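Local coordinates for Cgl0159-like domain-containing protein (Corynebacterium glutamicum, PDB 3FOK) that is of unknown function but folds as a TIM barrel of parallel strands wrapped by helices, at residues A256-A261 against D289-L294. Residues are numbered along the deposited sequence; the frame is centred on the assembly and turned at random.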
ATOM      1  N   ALA A 256     -35.062  17.380  26.446  1.00 37.38           N
ATOM      2  CA  ALA A 256     -35.391  18.770  26.158  1.00 35.83           C
ATOM      3  C   ALA A 256     -34.426  19.384  25.150  1.00 35.20           C
ATOM      4  O   ALA A 256     -34.842  20.128  24.263  1.00 35.20           O
ATOM      5  CB  ALA A 256     -35.390  19.585  27.449  1.00 34.50           C
ATOM      6  N   SER A 257     -33.139  19.080  25.288  1.00 34.17           N
ATOM      7  CA  SER A 257     -32.143  19.620  24.370  1.00 33.59           C
ATOM      8  C   SER A 257     -32.363  19.071  22.962  1.00 33.51           C
ATOM      9  O   SER A 257     -32.158  19.779  21.975  1.00 33.47           O
ATOM     10  CB  SER A 257     -30.732  19.281  24.853  1.00 32.88           C
ATOM     11  OG  SER A 257     -30.536  17.881  24.925  1.00 33.92           O
ATOM     12  N   TRP A 258     -32.780  17.810  22.874  1.00 32.34           N
ATOM     13  CA  TRP A 258     -33.044  17.186  21.583  1.00 32.23           C
ATOM     14  C   TRP A 258     -34.242  17.874  20.944  1.00 33.23           C
ATOM     15  O   TRP A 258     -34.216  18.234  19.767  1.00 33.51           O
ATOM     16  CB  TRP A 258     -33.364  15.697  21.752  1.00 30.18           C
ATOM     17  CG  TRP A 258     -32.241  14.862  22.283  1.00 28.46           C
ATOM     18  CD1 TRP A 258     -30.973  15.274  22.572  1.00 27.88           C
ATOM     19  CD2 TRP A 258     -32.287  13.462  22.583  1.00 27.39           C
ATOM     20  NE1 TRP A 258     -30.226  14.217  23.034  1.00 29.23           N
ATOM     21  CE2 TRP A 258     -31.008  13.093  23.051  1.00 27.50           C
ATOM     22  CE3 TRP A 258     -33.286  12.482  22.499  1.00 26.91           C
ATOM     23  CZ2 TRP A 258     -30.700  11.786  23.436  1.00 26.93           C
ATOM     24  CZ3 TRP A 258     -32.977  11.177  22.884  1.00 26.71           C
ATOM     25  CH2 TRP A 258     -31.694  10.844  23.344  1.00 26.49           C
ATOM     26  N   GLU A 259     -35.294  18.047  21.738  1.00 34.03           N
ATOM     27  CA  GLU A 259     -36.516  18.682  21.275  1.00 34.91           C
ATOM     28  C   GLU A 259     -36.227  20.047  20.656  1.00 34.26           C
ATOM     29  O   GLU A 259     -36.790  20.395  19.618  1.00 33.41           O
ATOM     30  CB  GLU A 259     -37.501  18.821  22.440  1.00 37.67           C
ATOM     31  CG  GLU A 259     -38.850  19.407  22.062  1.00 41.04           C
ATOM     32  CD  GLU A 259     -39.853  19.336  23.201  1.00 44.07           C
ATOM     33  OE1 GLU A 259     -39.523  19.789  24.319  1.00 45.15           O
ATOM     34  OE2 GLU A 259     -40.974  18.828  22.978  1.00 45.36           O
ATOM     35  N   HIS A 260     -35.348  20.820  21.287  1.00 33.51           N
ATOM     36  CA  HIS A 260     -34.998  22.135  20.760  1.00 32.34           C
ATOM     37  C   HIS A 260     -34.213  22.029  19.459  1.00 31.32           C
ATOM     38  O   HIS A 260     -34.574  22.638  18.454  1.00 31.93           O
ATOM     39  CB  HIS A 260     -34.160  22.931  21.759  1.00 33.60           C
ATOM     40  CG  HIS A 260     -33.520  24.144  21.158  1.00 35.06           C
ATOM     41  ND1 HIS A 260     -34.252  25.213  20.685  1.00 35.08           N
ATOM     42  CD2 HIS A 260     -32.225  24.424  20.882  1.00 35.66           C
ATOM     43  CE1 HIS A 260     -33.435  26.097  20.140  1.00 35.81           C
ATOM     44  NE2 HIS A 260     -32.200  25.642  20.245  1.00 37.03           N
ATOM     45  N   ALA A 261     -33.130  21.262  19.490  1.00 29.52           N
ATOM     46  CA  ALA A 261     -32.283  21.079  18.317  1.00 29.08           C
ATOM     47  C   ALA A 261     -33.078  20.517  17.145  1.00 27.83           C
ATOM     48  O   ALA A 261     -32.832  20.857  15.987  1.00 25.52           O
ATOM     49  CB  ALA A 261     -31.122  20.146  18.657  1.00 28.79           C
ATOM     50  N   ASP A 289     -40.320   5.483  23.318  1.00 25.29           N
ATOM     51  CA  ASP A 289     -41.550   6.189  22.948  1.00 24.45           C
ATOM     52  C   ASP A 289     -41.365   7.697  23.057  1.00 25.31           C
ATOM     53  O   ASP A 289     -41.802   8.449  22.188  1.00 24.92           O
ATOM     54  CB  ASP A 289     -42.719   5.769  23.841  1.00 24.03           C
ATOM     55  CG  ASP A 289     -43.231   4.378  23.520  1.00 26.23           C
ATOM     56  OD1 ASP A 289     -43.345   4.044  22.319  1.00 27.06           O
ATOM     57  OD2 ASP A 289     -43.536   3.622  24.466  1.00 27.33           O
ATOM     58  N   THR A 290     -40.728   8.130  24.141  1.00 26.34           N
ATOM     59  CA  THR A 290     -40.470   9.544  24.366  1.00 27.44           C
ATOM     60  C   THR A 290     -39.764  10.092  23.133  1.00 28.97           C
ATOM     61  O   THR A 290     -40.260  11.011  22.468  1.00 29.04           O
ATOM     62  CB  THR A 290     -39.556   9.753  25.582  1.00 28.27           C
ATOM     63  OG1 THR A 290     -40.197   9.237  26.755  1.00 30.30           O
ATOM     64  CG2 THR A 290     -39.254  11.229  25.778  1.00 27.45           C
ATOM     65  N   ALA A 291     -38.605   9.509  22.836  1.00 28.96           N
ATOM     66  CA  ALA A 291     -37.804   9.908  21.689  1.00 29.23           C
ATOM     67  C   ALA A 291     -38.637   9.825  20.411  1.00 30.22           C
ATOM     68  O   ALA A 291     -38.632  10.747  19.589  1.00 29.94           O
ATOM     69  CB  ALA A 291     -36.579   9.007  21.576  1.00 28.19           C
ATOM     70  N   ALA A 292     -39.355   8.717  20.255  1.00 29.93           N
ATOM     71  CA  ALA A 292     -40.187   8.506  19.081  1.00 30.43           C
ATOM     72  C   ALA A 292     -41.195   9.632  18.875  1.00 31.54           C
ATOM     73  O   ALA A 292     -41.295  10.197  17.786  1.00 30.17           O
ATOM     74  CB  ALA A 292     -40.916   7.179  19.198  1.00 30.76           C
ATOM     75  N   ARG A 293     -41.942   9.951  19.928  1.00 33.53           N
ATOM     76  CA  ARG A 293     -42.960  10.991  19.854  1.00 35.76           C
ATOM     77  C   ARG A 293     -42.349  12.387  19.798  1.00 35.65           C
ATOM     78  O   ARG A 293     -43.057  13.390  19.695  1.00 36.51           O
ATOM     79  CB  ARG A 293     -43.931  10.842  21.033  1.00 37.47           C
ATOM     80  CG  ARG A 293     -44.735   9.529  20.949  1.00 42.97           C
ATOM     81  CD  ARG A 293     -45.580   9.226  22.188  1.00 45.71           C
ATOM     82  NE  ARG A 293     -44.780   9.107  23.406  1.00 48.19           N
ATOM     83  CZ  ARG A 293     -45.219   8.589  24.550  1.00 48.98           C
ATOM     84  NH1 ARG A 293     -46.463   8.127  24.645  1.00 49.06           N
ATOM     85  NH2 ARG A 293     -44.417   8.542  25.608  1.00 48.87           N
ATOM     86  N   LEU A 294     -41.023  12.438  19.839  1.00 34.95           N
ATOM     87  CA  LEU A 294     -40.290  13.695  19.772  1.00 33.15           C
ATOM     88  C   LEU A 294     -39.904  13.923  18.311  1.00 33.29           C
ATOM     89  O   LEU A 294     -39.818  15.058  17.846  1.00 34.14           O
ATOM     90  CB  LEU A 294     -39.039  13.604  20.648  1.00 30.55           C
ATOM     91  CG  LEU A 294     -38.685  14.775  21.567  1.00 30.19           C
ATOM     92  CD1 LEU A 294     -39.926  15.308  22.268  1.00 27.80           C
ATOM     93  CD2 LEU A 294     -37.660  14.301  22.587  1.00 26.07           C
TER
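A small, largely apolar helix–helix contact, with one glutamate at the side of a leucine, joins helices 252-261 and 284-295 on the outer layer of the barrel, with Leu294, Trp258, Ala291 and Glu259 as the touching residues. Leu294 gives the largest single share of the buried surface. Its CB bond points toward the other helix, and its CA lies 6.4 Å from the CA of Glu259, the nearest backbone approach between the two segments. In Glu259, CG stands anti to the backbone N (chi1 -177°) and the chain runs on extended, which carries the carboxylate across to the neighbouring helix until OE2 lies 3.7 Å from Leu294 CD1. The two side chains cross at about a right angle, and the touch is one of van der Waals type between a carboxylate oxygen and a methyl group. The glutamate itself is exposed to solvent.

Nearer the sheet, the buried indole of Trp258 turns its six-membered ring toward Ala291. The methyl group sits at the ring edge, close to its plane, with CZ3 and CB 4.4 Å apart, a loose approach in which neither ring face is used. Strand 267-272 supports the same indole through Leu270 and Val272, while Phe45 of strand 44-48 packs against Ala291. Phe255, one turn before Glu259, adds further apolar cover over Leu294 and Thr290.

The two segments bury just 166 Å² between them. Strand 267-272 links the two helices in sequence and pairs in parallel with both 240-243 and 44-48, an order that makes this a contact between successive outer helices where the β/α barrel closes, as in the TIM-barrel fold.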